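Local coordinates for acyl-CoA dehydrogenase family protein (Porphyromonas gingivalis, PDB 2OKU) that probably acts, as a whole protein, as an FAD-dependent acyl-CoA dehydrogenase, this chain being its helical C-terminal domain, at residues E20-T25 with G78-L83; E36-M41 with V97-G102; D62-R67 with D110-A115; T72-F77 with A104-I109. All blocks are in the same frame, centred on the assembly; numbering follows the deposited sequence. Where two conformers were deposited one is given.

Contact 1 (E20-T25 with G78-L83)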
loop_
_atom_site.group_PDB
_atom_site.type_symbol
_atom_site.label_atom_id
_atom_site.label_comp_id
_atom_site.label_asym_id
_atom_site.label_seq_id
_atom_site.Cartn_x
_atom_site.Cartn_y
_atom_site.Cartn_z
ATOM N N GLU A 20 -2.602 10.761 16.055
ATOM C CA GLU A 20 -3.044 10.396 17.403
ATOM C C GLU A 20 -2.861 8.910 17.703
ATOM O O GLU A 20 -2.662 8.546 18.862
ATOM C CB GLU A 20 -4.510 10.862 17.635
ATOM C CG GLU A 20 -4.653 12.384 17.603
ATOM C CD GLU A 20 -6.112 12.922 17.448
ATOM O OE1 GLU A 20 -7.097 12.196 17.682
ATOM O OE2 GLU A 20 -6.251 14.119 17.084
ATOM N N GLU A 21 -2.894 8.051 16.685
ATOM C CA GLU A 21 -2.733 6.612 16.861
ATOM C C GLU A 21 -1.494 6.060 16.151
ATOM O O GLU A 21 -0.584 5.534 16.797
ATOM C CB GLU A 21 -3.963 5.837 16.375
ATOM C CG GLU A 21 -3.831 4.334 16.590
ATOM C CD GLU A 21 -5.054 3.520 16.138
ATOM O OE1 GLU A 21 -6.132 4.110 15.960
ATOM O OE2 GLU A 21 -4.916 2.279 15.998
ATOM N N TYR A 22 -1.464 6.138 14.826
ATOM C CA TYR A 22 -0.409 5.408 14.099
ATOM C C TYR A 22 0.992 5.947 14.401
ATOM O O TYR A 22 1.948 5.175 14.546
ATOM C CB TYR A 22 -0.650 5.424 12.606
ATOM C CG TYR A 22 -1.942 4.826 12.128
ATOM C CD1 TYR A 22 -2.577 3.799 12.818
ATOM C CD2 TYR A 22 -2.536 5.285 10.950
ATOM C CE1 TYR A 22 -3.776 3.262 12.362
ATOM C CE2 TYR A 22 -3.719 4.732 10.479
ATOM C CZ TYR A 22 -4.333 3.718 11.181
ATOM O OH TYR A 22 -5.514 3.177 10.701
ATOM N N GLN A 23 1.124 7.264 14.470
ATOM C CA GLN A 23 2.427 7.861 14.769
ATOM C C GLN A 23 2.859 7.650 16.232
ATOM O O GLN A 23 3.998 7.960 16.580
ATOM C CB GLN A 23 2.435 9.353 14.437
ATOM C CG GLN A 23 2.599 9.658 12.921
ATOM C CD GLN A 23 4.048 9.451 12.481
ATOM O OE1 GLN A 23 4.965 9.897 13.170
ATOM N NE2 GLN A 23 4.260 8.781 11.340
ATOM N N GLN A 24 1.955 7.160 17.075
ATOM C CA GLN A 24 2.274 6.857 18.480
ATOM C C GLN A 24 2.764 5.424 18.676
ATOM O O GLN A 24 3.092 5.030 19.797
ATOM C CB GLN A 24 1.056 7.105 19.373
ATOM C CG GLN A 24 0.432 8.483 19.249
ATOM C CD GLN A 24 1.388 9.592 19.565
ATOM O OE1 GLN A 24 2.274 9.444 20.408
ATOM N NE2 GLN A 24 1.211 10.732 18.898
ATOM N N THR A 25 2.778 4.635 17.598
ATOM C CA THR A 25 3.257 3.280 17.623
ATOM C C THR A 25 4.736 3.295 17.913
ATOM O O THR A 25 5.492 4.016 17.259
ATOM C CB THR A 25 3.080 2.588 16.271
ATOM O OG1 THR A 25 1.750 2.802 15.815
ATOM C CG2 THR A 25 3.368 1.090 16.365
ATOM N N GLY A 78 0.601 4.015 3.606
ATOM C CA GLY A 78 1.998 3.879 4.031
ATOM C C GLY A 78 2.093 3.482 5.489
ATOM O O GLY A 78 2.911 2.623 5.896
ATOM N N HIS A 79 1.227 4.090 6.304
ATOM C CA HIS A 79 1.150 3.707 7.719
ATOM C C HIS A 79 0.687 2.270 7.903
ATOM O O HIS A 79 1.230 1.586 8.755
ATOM C CB HIS A 79 0.252 4.658 8.505
ATOM C CG HIS A 79 0.912 5.954 8.870
ATOM N ND1 HIS A 79 0.863 7.058 8.054
ATOM C CD2 HIS A 79 1.648 6.312 9.948
ATOM C CE1 HIS A 79 1.541 8.048 8.618
ATOM N NE2 HIS A 79 2.023 7.623 9.776
ATOM N N LEU A 80 -0.304 1.805 7.126
ATOM C CA LEU A 80 -0.768 0.424 7.269
ATOM C C LEU A 80 0.356 -0.555 6.982
ATOM O O LEU A 80 0.523 -1.571 7.675
ATOM C CB LEU A 80 -1.956 0.141 6.358
ATOM C CG LEU A 80 -3.165 1.029 6.561
ATOM C CD1 LEU A 80 -4.241 0.711 5.507
ATOM C CD2 LEU A 80 -3.720 0.862 7.978
ATOM N N LEU A 81 1.163 -0.223 5.982
ATOM C CA LEU A 81 2.298 -1.065 5.613
ATOM C C LEU A 81 3.443 -0.976 6.645
ATOM O O LEU A 81 4.067 -1.983 6.970
ATOM C CB LEU A 81 2.767 -0.718 4.191
ATOM C CG LEU A 81 1.702 -0.797 3.105
ATOM C CD1 LEU A 81 2.412 -0.625 1.696
ATOM C CD2 LEU A 81 0.834 -2.063 3.190
HETATM N N MSE A 82 3.679 0.209 7.191
HETATM C CA MSE A 82 4.622 0.363 8.313
HETATM C C MSE A 82 4.214 -0.540 9.488
HETATM O O MSE A 82 5.048 -1.178 10.109
HETATM C CB MSE A 82 4.692 1.826 8.769
HETATM C CG MSE A 82 5.952 2.289 9.483
HETATM SE SE MSE A 82 5.511 3.494 10.988
HETATM C CE MSE A 82 4.930 1.807 11.627
ATOM N N LEU A 83 2.925 -0.556 9.807
ATOM C CA LEU A 83 2.429 -1.389 10.912
ATOM C C LEU A 83 2.637 -2.868 10.613
ATOM O O LEU A 83 3.009 -3.622 11.498
ATOM C CB LEU A 83 0.968 -1.049 11.214
ATOM C CG LEU A 83 0.693 0.360 11.778
ATOM C CD1 LEU A 83 -0.813 0.599 11.876
ATOM C CD2 LEU A 83 1.333 0.604 13.143
#

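Contact 2 (E36-M41 with V97-G102)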
loop_
_atom_site.group_PDB
_atom_site.type_symbol
_atom_site.label_atom_id
_atom_site.label_comp_id
_atom_site.label_asym_id
_atom_site.label_seq_id
_atom_site.Cartn_x
_atom_site.Cartn_y
_atom_site.Cartn_z
ATOM N N GLU A 36 9.148 8.564 10.308
ATOM C CA GLU A 36 9.390 9.981 10.095
ATOM C C GLU A 36 9.026 10.417 8.665
ATOM O O GLU A 36 8.448 11.491 8.476
ATOM C CB GLU A 36 10.843 10.337 10.435
ATOM C CG GLU A 36 11.110 10.174 11.939
ATOM C CD GLU A 36 12.581 10.286 12.350
ATOM O OE1 GLU A 36 13.456 10.471 11.474
ATOM O OE2 GLU A 36 12.847 10.178 13.573
ATOM N N ALA A 37 9.336 9.587 7.679
ATOM C CA ALA A 37 8.942 9.881 6.281
ATOM C C ALA A 37 7.414 9.939 6.125
ATOM O O ALA A 37 6.882 10.805 5.434
ATOM C CB ALA A 37 9.522 8.837 5.335
ATOM N N LEU A 38 6.713 9.015 6.788
ATOM C CA LEU A 38 5.256 9.001 6.758
ATOM C C LEU A 38 4.658 10.228 7.424
ATOM O O LEU A 38 3.635 10.712 6.985
ATOM C CB LEU A 38 4.712 7.742 7.420
ATOM C CG LEU A 38 4.947 6.480 6.591
ATOM C CD1 LEU A 38 4.726 5.253 7.468
ATOM C CD2 LEU A 38 4.059 6.464 5.372
ATOM N N ALA A 39 5.289 10.717 8.494
ATOM C CA ALA A 39 4.854 11.961 9.144
ATOM C C ALA A 39 4.949 13.135 8.153
ATOM O O ALA A 39 4.013 13.928 8.041
ATOM C CB ALA A 39 5.685 12.228 10.409
ATOM N N ARG A 40 6.057 13.209 7.407
ATOM C CA ARG A 40 6.224 14.242 6.384
ATOM C C ARG A 40 5.159 14.117 5.281
ATOM O O ARG A 40 4.612 15.134 4.841
ATOM C CB ARG A 40 7.640 14.236 5.779
ATOM C CG ARG A 40 8.701 14.777 6.753
ATOM C CD ARG A 40 10.144 14.775 6.181
ATOM N NE ARG A 40 10.254 15.406 4.862
ATOM C CZ ARG A 40 10.468 16.711 4.615
ATOM N NH1 ARG A 40 10.590 17.615 5.599
ATOM N NH2 ARG A 40 10.547 17.122 3.347
HETATM N N MSE A 41 4.874 12.892 4.835
HETATM C CA MSE A 41 3.791 12.674 3.831
HETATM C C MSE A 41 2.416 13.123 4.357
HETATM O O MSE A 41 1.582 13.640 3.596
HETATM C CB MSE A 41 3.711 11.205 3.406
HETATM C CG MSE A 41 4.919 10.738 2.641
HETATM SE SE MSE A 41 4.851 8.830 2.305
HETATM C CE MSE A 41 3.385 8.858 1.011
ATOM N N VAL A 97 10.002 0.070 -0.187
ATOM C CA VAL A 97 9.789 0.328 -1.612
ATOM C C VAL A 97 8.387 0.917 -1.892
ATOM O O VAL A 97 8.255 1.857 -2.700
ATOM C CB VAL A 97 10.083 -0.930 -2.451
ATOM C CG1 VAL A 97 9.744 -0.684 -3.942
ATOM C CG2 VAL A 97 11.569 -1.307 -2.287
ATOM N N TYR A 98 7.344 0.392 -1.233
ATOM C CA TYR A 98 6.014 0.982 -1.328
ATOM C C TYR A 98 6.029 2.445 -0.847
ATOM O O TYR A 98 5.347 3.264 -1.418
ATOM C CB TYR A 98 4.949 0.186 -0.558
ATOM C CG TYR A 98 4.319 -0.976 -1.344
ATOM C CD1 TYR A 98 5.058 -2.130 -1.661
ATOM C CD2 TYR A 98 3.010 -0.897 -1.796
ATOM C CE1 TYR A 98 4.488 -3.166 -2.370
ATOM C CE2 TYR A 98 2.440 -1.923 -2.507
ATOM C CZ TYR A 98 3.171 -3.062 -2.781
ATOM O OH TYR A 98 2.574 -4.059 -3.517
ATOM N N LEU A 99 6.810 2.757 0.193
ATOM C CA LEU A 99 6.983 4.159 0.645
ATOM C C LEU A 99 7.455 5.076 -0.497
ATOM O O LEU A 99 6.955 6.177 -0.648
ATOM C CB LEU A 99 7.975 4.230 1.810
ATOM C CG LEU A 99 8.429 5.634 2.284
ATOM C CD1 LEU A 99 7.316 6.255 3.099
ATOM C CD2 LEU A 99 9.713 5.564 3.127
ATOM N N ARG A 100 8.398 4.585 -1.302
ATOM C CA ARG A 100 8.959 5.352 -2.419
ATOM C C ARG A 100 7.890 5.631 -3.450
ATOM O O ARG A 100 7.800 6.728 -3.967
ATOM C CB ARG A 100 10.112 4.588 -3.085
ATOM C CG ARG A 100 11.247 4.218 -2.138
ATOM C CD ARG A 100 11.629 5.401 -1.272
ATOM N NE ARG A 100 12.490 5.044 -0.157
ATOM C CZ ARG A 100 12.834 5.895 0.798
ATOM N NH1 ARG A 100 12.385 7.145 0.779
ATOM N NH2 ARG A 100 13.616 5.492 1.781
ATOM N N TYR A 101 7.090 4.612 -3.726
ATOM C CA TYR A 101 5.950 4.730 -4.622
ATOM C C TYR A 101 4.990 5.809 -4.134
ATOM O O TYR A 101 4.629 6.700 -4.888
ATOM C CB TYR A 101 5.236 3.402 -4.724
ATOM C CG TYR A 101 4.005 3.411 -5.599
ATOM C CD1 TYR A 101 4.103 3.356 -6.977
ATOM C CD2 TYR A 101 2.749 3.501 -5.041
ATOM C CE1 TYR A 101 2.945 3.374 -7.786
ATOM C CE2 TYR A 101 1.614 3.538 -5.818
ATOM C CZ TYR A 101 1.706 3.458 -7.184
ATOM O OH TYR A 101 0.527 3.476 -7.932
ATOM N N GLY A 102 4.616 5.734 -2.856
ATOM C CA GLY A 102 3.728 6.714 -2.269
ATOM C C GLY A 102 4.324 8.104 -2.323
ATOM O O GLY A 102 3.641 9.065 -2.629
#

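Contact 3 (D62-R67 with D110-A115)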
loop_
_atom_site.group_PDB
_atom_site.type_symbol
_atom_site.label_atom_id
_atom_site.label_comp_id
_atom_site.label_asym_id
_atom_site.label_seq_id
_atom_site.Cartn_x
_atom_site.Cartn_y
_atom_site.Cartn_z
ATOM N N ASP A 62 -14.044 20.721 -6.097
ATOM C CA ASP A 62 -14.674 19.608 -6.771
ATOM C C ASP A 62 -13.749 18.970 -7.812
ATOM O O ASP A 62 -13.683 17.743 -7.953
ATOM C CB ASP A 62 -15.961 20.091 -7.452
ATOM C CG ASP A 62 -17.017 20.517 -6.462
ATOM O OD1 ASP A 62 -16.925 20.149 -5.259
ATOM O OD2 ASP A 62 -17.945 21.243 -6.881
ATOM N N PHE A 63 -13.034 19.811 -8.553
ATOM C CA PHE A 63 -12.103 19.331 -9.594
ATOM C C PHE A 63 -10.913 18.539 -8.995
ATOM O O PHE A 63 -10.472 17.532 -9.554
ATOM C CB PHE A 63 -11.597 20.526 -10.399
ATOM C CG PHE A 63 -10.594 20.172 -11.423
ATOM C CD1 PHE A 63 -10.965 19.482 -12.576
ATOM C CD2 PHE A 63 -9.257 20.528 -11.248
ATOM C CE1 PHE A 63 -10.004 19.143 -13.540
ATOM C CE2 PHE A 63 -8.291 20.188 -12.193
ATOM C CZ PHE A 63 -8.657 19.501 -13.345
ATOM N N GLN A 64 -10.399 19.031 -7.870
ATOM C CA GLN A 64 -9.226 18.463 -7.208
ATOM C C GLN A 64 -9.568 17.416 -6.169
ATOM O O GLN A 64 -8.666 16.817 -5.576
ATOM C CB GLN A 64 -8.417 19.570 -6.532
ATOM C CG GLN A 64 -7.920 20.711 -7.431
ATOM C CD GLN A 64 -6.930 20.286 -8.508
ATOM O OE1 GLN A 64 -6.901 19.127 -8.930
ATOM N NE2 GLN A 64 -6.132 21.249 -8.994
ATOM N N ALA A 65 -10.857 17.184 -5.932
ATOM C CA ALA A 65 -11.296 16.259 -4.862
ATOM C C ALA A 65 -10.645 14.889 -4.874
ATOM O O ALA A 65 -10.106 14.449 -3.854
ATOM C CB ALA A 65 -12.852 16.115 -4.838
ATOM N N ARG A 66 -10.686 14.203 -6.009
ATOM C CA ARG A 66 -10.109 12.876 -6.106
ATOM C C ARG A 66 -8.591 12.900 -5.846
ATOM O O ARG A 66 -8.065 11.994 -5.204
ATOM C CB ARG A 66 -10.391 12.265 -7.450
ATOM C CG ARG A 66 -9.815 10.909 -7.622
ATOM C CD ARG A 66 -9.981 10.419 -9.039
ATOM N NE ARG A 66 -11.371 10.141 -9.392
ATOM C CZ ARG A 66 -11.726 9.559 -10.539
ATOM N NH1 ARG A 66 -10.781 9.207 -11.417
ATOM N NH2 ARG A 66 -13.013 9.309 -10.808
ATOM N N ARG A 67 -7.897 13.940 -6.316
ATOM C CA ARG A 67 -6.448 14.078 -6.018
ATOM C C ARG A 67 -6.154 14.280 -4.521
ATOM O O ARG A 67 -5.163 13.756 -3.994
ATOM C CB ARG A 67 -5.838 15.222 -6.831
ATOM C CG ARG A 67 -5.676 14.862 -8.262
ATOM C CD ARG A 67 -5.170 16.039 -9.073
ATOM N NE ARG A 67 -5.349 15.663 -10.427
ATOM C CZ ARG A 67 -6.349 16.032 -11.237
ATOM N NH1 ARG A 67 -7.286 16.905 -10.923
ATOM N NH2 ARG A 67 -6.354 15.517 -12.417
ATOM N N ASP A 110 1.047 16.787 -5.736
ATOM C CA ASP A 110 1.378 18.101 -5.164
ATOM C C ASP A 110 1.802 19.138 -6.245
ATOM O O ASP A 110 1.311 20.254 -6.259
ATOM C CB ASP A 110 2.507 17.934 -4.141
ATOM C CG ASP A 110 2.751 19.192 -3.362
ATOM O OD1 ASP A 110 1.939 19.500 -2.497
ATOM O OD2 ASP A 110 3.760 19.859 -3.628
ATOM N N SER A 111 2.699 18.730 -7.132
ATOM C CA SER A 111 3.187 19.550 -8.248
ATOM C C SER A 111 2.044 19.997 -9.190
ATOM O O SER A 111 1.897 21.182 -9.492
ATOM C CB SER A 111 4.277 18.776 -8.993
ATOM O OG SER A 111 4.747 19.514 -10.111
ATOM N N TYR A 112 1.221 19.037 -9.598
ATOM C CA TYR A 112 0.075 19.311 -10.450
ATOM C C TYR A 112 -0.910 20.278 -9.830
ATOM O O TYR A 112 -1.276 21.269 -10.445
ATOM C CB TYR A 112 -0.658 18.015 -10.845
ATOM C CG TYR A 112 -1.922 18.340 -11.652
ATOM C CD1 TYR A 112 -1.850 18.511 -13.028
ATOM C CD2 TYR A 112 -3.135 18.499 -11.030
ATOM C CE1 TYR A 112 -2.984 18.832 -13.783
ATOM C CE2 TYR A 112 -4.293 18.806 -11.768
ATOM C CZ TYR A 112 -4.191 18.970 -13.152
ATOM O OH TYR A 112 -5.309 19.275 -13.893
ATOM N N VAL A 113 -1.345 19.982 -8.607
ATOM C CA VAL A 113 -2.342 20.804 -7.916
ATOM C C VAL A 113 -1.846 22.224 -7.658
ATOM O O VAL A 113 -2.595 23.206 -7.847
ATOM C CB VAL A 113 -2.816 20.125 -6.615
ATOM C CG1 VAL A 113 -3.706 21.067 -5.774
ATOM C CG2 VAL A 113 -3.533 18.812 -6.970
ATOM N N ARG A 114 -0.588 22.337 -7.250
ATOM C CA ARG A 114 0.010 23.643 -6.980
ATOM C C ARG A 114 0.282 24.480 -8.244
ATOM O O ARG A 114 0.294 25.708 -8.175
ATOM C CB ARG A 114 1.273 23.468 -6.131
ATOM C CG ARG A 114 0.921 23.074 -4.680
ATOM C CD ARG A 114 2.165 22.904 -3.812
ATOM N NE ARG A 114 1.794 22.409 -2.485
ATOM C CZ ARG A 114 1.397 23.188 -1.485
ATOM N NH1 ARG A 114 1.347 24.504 -1.644
ATOM N NH2 ARG A 114 1.084 22.658 -0.312
ATOM N N ALA A 115 0.493 23.823 -9.374
ATOM C CA ALA A 115 0.733 24.512 -10.651
ATOM C C ALA A 115 -0.570 24.832 -11.391
ATOM O O ALA A 115 -0.577 25.592 -12.350
ATOM C CB ALA A 115 1.642 23.706 -11.522
HETATM O O HOH W 1 -5.250 23.629 -7.658
#

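Contact 4 (T72-F77 with A104-I109)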
loop_
_atom_site.group_PDB
_atom_site.type_symbol
_atom_site.label_atom_id
_atom_site.label_comp_id
_atom_site.label_asym_id
_atom_site.label_seq_id
_atom_site.Cartn_x
_atom_site.Cartn_y
_atom_site.Cartn_z
ATOM N N THR A 72 -4.129 11.817 0.416
ATOM C CA THR A 72 -4.347 11.265 1.732
ATOM C C THR A 72 -4.108 9.755 1.797
ATOM O O THR A 72 -3.490 9.270 2.760
ATOM C CB THR A 72 -5.785 11.624 2.243
ATOM O OG1 THR A 72 -5.954 13.059 2.228
ATOM C CG2 THR A 72 -5.983 11.091 3.660
ATOM N N ALA A 73 -4.643 9.027 0.819
ATOM C CA ALA A 73 -4.504 7.578 0.710
ATOM C C ALA A 73 -3.029 7.152 0.775
ATOM O O ALA A 73 -2.667 6.183 1.469
ATOM C CB ALA A 73 -5.167 7.062 -0.597
ATOM N N HIS A 74 -2.151 7.870 0.078
ATOM C CA HIS A 74 -0.724 7.508 0.102
ATOM C C HIS A 74 -0.162 7.522 1.528
ATOM O O HIS A 74 0.568 6.592 1.938
ATOM C CB HIS A 74 0.104 8.387 -0.851
ATOM C CG HIS A 74 -0.244 8.172 -2.281
ATOM N ND1 HIS A 74 -0.138 6.939 -2.882
ATOM C CD2 HIS A 74 -0.740 9.013 -3.215
ATOM C CE1 HIS A 74 -0.585 7.026 -4.125
ATOM N NE2 HIS A 74 -0.921 8.284 -4.363
ATOM N N ALA A 75 -0.505 8.558 2.295
ATOM C CA ALA A 75 -0.088 8.633 3.693
ATOM C C ALA A 75 -0.700 7.550 4.577
ATOM O O ALA A 75 0.015 6.958 5.380
ATOM C CB ALA A 75 -0.395 10.037 4.279
ATOM N N VAL A 76 -2.009 7.311 4.455
ATOM C CA VAL A 76 -2.693 6.272 5.232
ATOM C C VAL A 76 -2.147 4.899 4.911
ATOM O O VAL A 76 -1.716 4.155 5.822
ATOM C CB VAL A 76 -4.215 6.296 5.001
ATOM C CG1 VAL A 76 -4.917 5.077 5.702
ATOM C CG2 VAL A 76 -4.815 7.664 5.467
ATOM N N PHE A 77 -2.121 4.582 3.617
ATOM C CA PHE A 77 -1.661 3.269 3.142
ATOM C C PHE A 77 -0.264 3.001 3.672
ATOM O O PHE A 77 0.026 1.899 4.143
ATOM C CB PHE A 77 -1.666 3.226 1.619
ATOM C CG PHE A 77 -3.041 3.055 0.982
ATOM C CD1 PHE A 77 -4.230 3.124 1.708
ATOM C CD2 PHE A 77 -3.123 2.858 -0.395
ATOM C CE1 PHE A 77 -5.462 2.954 1.080
ATOM C CE2 PHE A 77 -4.349 2.710 -1.030
ATOM C CZ PHE A 77 -5.523 2.762 -0.300
ATOM N N ALA A 104 6.611 9.254 -4.519
ATOM C CA ALA A 104 6.575 9.650 -5.922
ATOM C C ALA A 104 5.184 10.125 -6.337
ATOM O O ALA A 104 5.033 11.189 -6.942
ATOM C CB ALA A 104 7.047 8.515 -6.822
ATOM N N GLU A 105 4.164 9.360 -5.972
ATOM C CA GLU A 105 2.816 9.702 -6.368
ATOM C C GLU A 105 2.321 10.958 -5.685
ATOM O O GLU A 105 1.688 11.783 -6.340
ATOM C CB GLU A 105 1.856 8.513 -6.170
ATOM C CG GLU A 105 2.156 7.264 -7.022
ATOM C CD GLU A 105 2.209 7.584 -8.512
ATOM O OE1 GLU A 105 1.235 8.112 -9.034
ATOM O OE2 GLU A 105 3.251 7.363 -9.135
ATOM N N GLN A 106 2.670 11.156 -4.411
ATOM C CA GLN A 106 2.336 12.382 -3.710
ATOM C C GLN A 106 2.994 13.605 -4.383
ATOM O O GLN A 106 2.402 14.666 -4.480
ATOM C CB GLN A 106 2.771 12.331 -2.253
ATOM C CG GLN A 106 1.791 11.657 -1.308
ATOM C CD GLN A 106 1.979 12.148 0.122
ATOM O OE1 GLN A 106 3.098 12.490 0.534
ATOM N NE2 GLN A 106 0.884 12.172 0.895
ATOM N N GLU A 107 4.226 13.436 -4.840
ATOM C CA GLU A 107 4.952 14.529 -5.458
ATOM C C GLU A 107 4.280 14.951 -6.782
ATOM O O GLU A 107 4.104 16.125 -7.044
ATOM C CB GLU A 107 6.406 14.131 -5.683
ATOM C CG GLU A 107 7.274 15.172 -6.347
ATOM C CD GLU A 107 7.227 16.582 -5.757
ATOM O OE1 GLU A 107 7.219 16.732 -4.518
ATOM O OE2 GLU A 107 7.263 17.557 -6.551
ATOM N N LYS A 108 3.866 13.977 -7.577
ATOM C CA LYS A 108 3.167 14.241 -8.842
ATOM C C LYS A 108 1.854 15.027 -8.593
ATOM O O LYS A 108 1.551 16.023 -9.265
ATOM C CB LYS A 108 2.859 12.922 -9.553
ATOM C CG LYS A 108 4.071 12.158 -10.153
ATOM C CD LYS A 108 3.545 10.798 -10.622
ATOM C CE LYS A 108 4.608 9.885 -11.091
ATOM N NZ LYS A 108 4.047 8.586 -11.564
ATOM N N ILE A 109 1.121 14.598 -7.580
ATOM C CA ILE A 109 -0.133 15.250 -7.212
ATOM C C ILE A 109 0.139 16.659 -6.700
ATOM O O ILE A 109 -0.470 17.616 -7.161
ATOM C CB ILE A 109 -0.938 14.476 -6.150
ATOM C CG1 ILE A 109 -1.363 13.085 -6.647
ATOM C CG2 ILE A 109 -2.178 15.331 -5.726
ATOM C CD1 ILE A 109 -1.806 12.091 -5.534
#

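Contact 1 (E20-T25 with G78-L83)
Gln23 reaches His79 with CG anti to the carbonyl carbon (chi1 -79°) and a bend at chi2 (-76°), which brings its amide back to the edge of the imidazole. There Gln23 NE2 donates to His79 NE2 over 3.0 Å in an almost straight bond, near the ring plane, with amide and imidazole close to perpendicular. The other ring nitrogen, His79 ND1, is bonded to Ala75 O one turn earlier in its helix, and Gln23 NE2 also bonds Lys35 O.

Tyr22 crosses the histidine at a slant, its CB 3.6 Å from His79 CD2. The two rings are only 29° from parallel but slid apart, so they hardly overlap. Further along the helix 58-87, Leu83 divides its methyls: CD1 sits 3.8 Å from Tyr22 CD1, while CD2 comes within 3.5 Å of Thr25 OG1. That hydroxyl is itself held at 2.7 Å by Tyr22 O, which accepts Thr25 N as well, in the type I turn from Tyr22 to Thr25.

Because His79 NE2 accepts a hydrogen bond while ND1 faces a carbonyl, the imidazole is probably neutral with its proton on ND1, and its two nitrogens join Ala75 O of its own helix to the Gln23 amide.

Contact 2 (E36-M41 with V97-G102)
Leu99, the residue through which helix 92-115 meets Ala37, Leu38 and Met41, also lies against a flat group of its own helix: in one of the two deposited conformers of Arg100, Leu99 CD2 stands over one guanidinium face, a placement that remains doubtful. The tyrosine rings of the segment also meet the second subunit. Tyr98 meets Phe77 and Tyr101 of the second subunit edge to face, and Tyr101 packs against its own counterpart there.

Within the chain the contact is apolar. Leu99 has CG anti to its backbone N (chi1 172°), which swings both methyls to the partner helix: CD2 rests 4.0 Å from Ala37 CB, and CD1 lies 4.0 Å from Leu38 CD2 and 3.7 Å from Met41 SE. The two helices belong to an up-and-down bundle in which 32-53 and 92-115 run nearly parallel, 18° apart, with axes 11.3 Å from each other at these segments. Their antiparallel neighbour, helix 58-87, packs on both, with His79 and Met82 on Leu38 and Leu81 on Tyr98.

Met41 is a selenomethionine whose chain stays extended as far as the selenium and then bends (chi3 70°). This turn lays CE against bare backbone, 3.5 Å from Gly102 C, a close approach of the methyl to the glycine. Gln103, one residue on, touches Ala37 and Met41.

Contact 3 (D62-R67 with D110-A115)
Tyr112 points into a set of three side chains from helix 58-87, each presenting a different surface to it. Arg67 lies obliquely against the phenol: Tyr112 CE2 stands over the centre of one guanidinium face, 3.5 Å from Arg67 CZ, with the two planes tilted 38°. The arginine gets there with an extended chain, straight from CG to NE, and its CD on the way touches Val113 CG2 at 3.8 Å.

Phe63 turns its rim to the same phenol. Tyr112 OH lies in the plane of the phenylalanine ring, 3.4 Å from Phe63 CZ, the two side chains crossing at about a right angle. One face of the Phe63 ring is covered near its margin by Arg67 NH1.

Gln64 completes the set. Its chain is bent at chi2 (-64°), which sets OE1 in the plane of the Tyr112 ring, 3.9 Å from Tyr112 CE2, with the amide perpendicular to the ring. The same oxygen accepts Arg67 NH1 at 3.0 Å in a bent bond (146°), an intrahelical tie that helps hold the guanidinium against the tyrosine. On the other end of the amide, Gln64 NE2 donates to a water that in turn donates to Val113 O, 2.7 Å away, so the polar link between the helices is made through solvent.

Helices 58-87 and 92-115 run antiparallel here. Helix 32-53 packs on Val113 with Leu48 and Val52, Phe116 stacks on Phe63, and the N-terminal helix 2-5 reaches Ala65 and Asp62.

Contact 4 (T72-F77 with A104-I109)
The antiparallel pairing of helices 58-87 and 92-115 near the middle of the helical domain is where His74 packs against Glu105, Gln106 and Ile109. The imidazole is the central piece. Glu105 CB covers one of its faces, 3.3 Å from His74 NE2, while Ile109 CD1 lies in the ring plane at the edge, 4.0 Å from His74 CD2. At the root of the same side chain, His74 CB meets Gln106 CG at 3.7 Å, the two side chains running past one another head to tail.

Only the aliphatic part of Glu105 is used here. A bend at chi2 (-56°) curls its carboxylate away from the histidine, and Lys108 NZ meets Glu105 OE2 at 2.8 Å on the syn side, a salt bridge within one turn of the helix that probably tempers the negative charge beside the ring.

The segments lie 9.7 Å apart at their axes and 161° from parallel, as adjacent helices do in an up-and-down bundle, and helix 32-53 fills in beside them. Gln106 spans this three-helix junction: its amide NE2 is bonded to Met71 O on helix 58-87 and to Met41 O on helix 32-53, which supplies a buried polar group with partners on two neighbouring helices.

On the dimer side, His74 ND1 is hydrogen-bonded to Tyr98 OH of the second subunit, whose ring also meets the imidazole. Phe77 meets Phe91 of the second subunit edge to face.

How the contacts relate
From the N terminus, the end of helix 13-22 and the turn after it enter contact 1, which closes when helix 58-87 returns at 78-83. Helix 32-53 opens contact 2 inside that span and finds its partner, 97-102, beyond it, so contacts 1 and 2 cross. Contacts 3 and 4 both join helices 58-87 and 92-115 as an antiparallel hairpin: 72-77 with 104-109 falls wholly within the span from 62 to 115, and both cross contacts 1 and 2. Contacts 1 and 3 lie on opposite sides of the chain centre, about 25 Å apart between centres, whereas contact 2 touches both 1 and 4, and contact 3 touches 4. Together they tie four successive helices into one bundle.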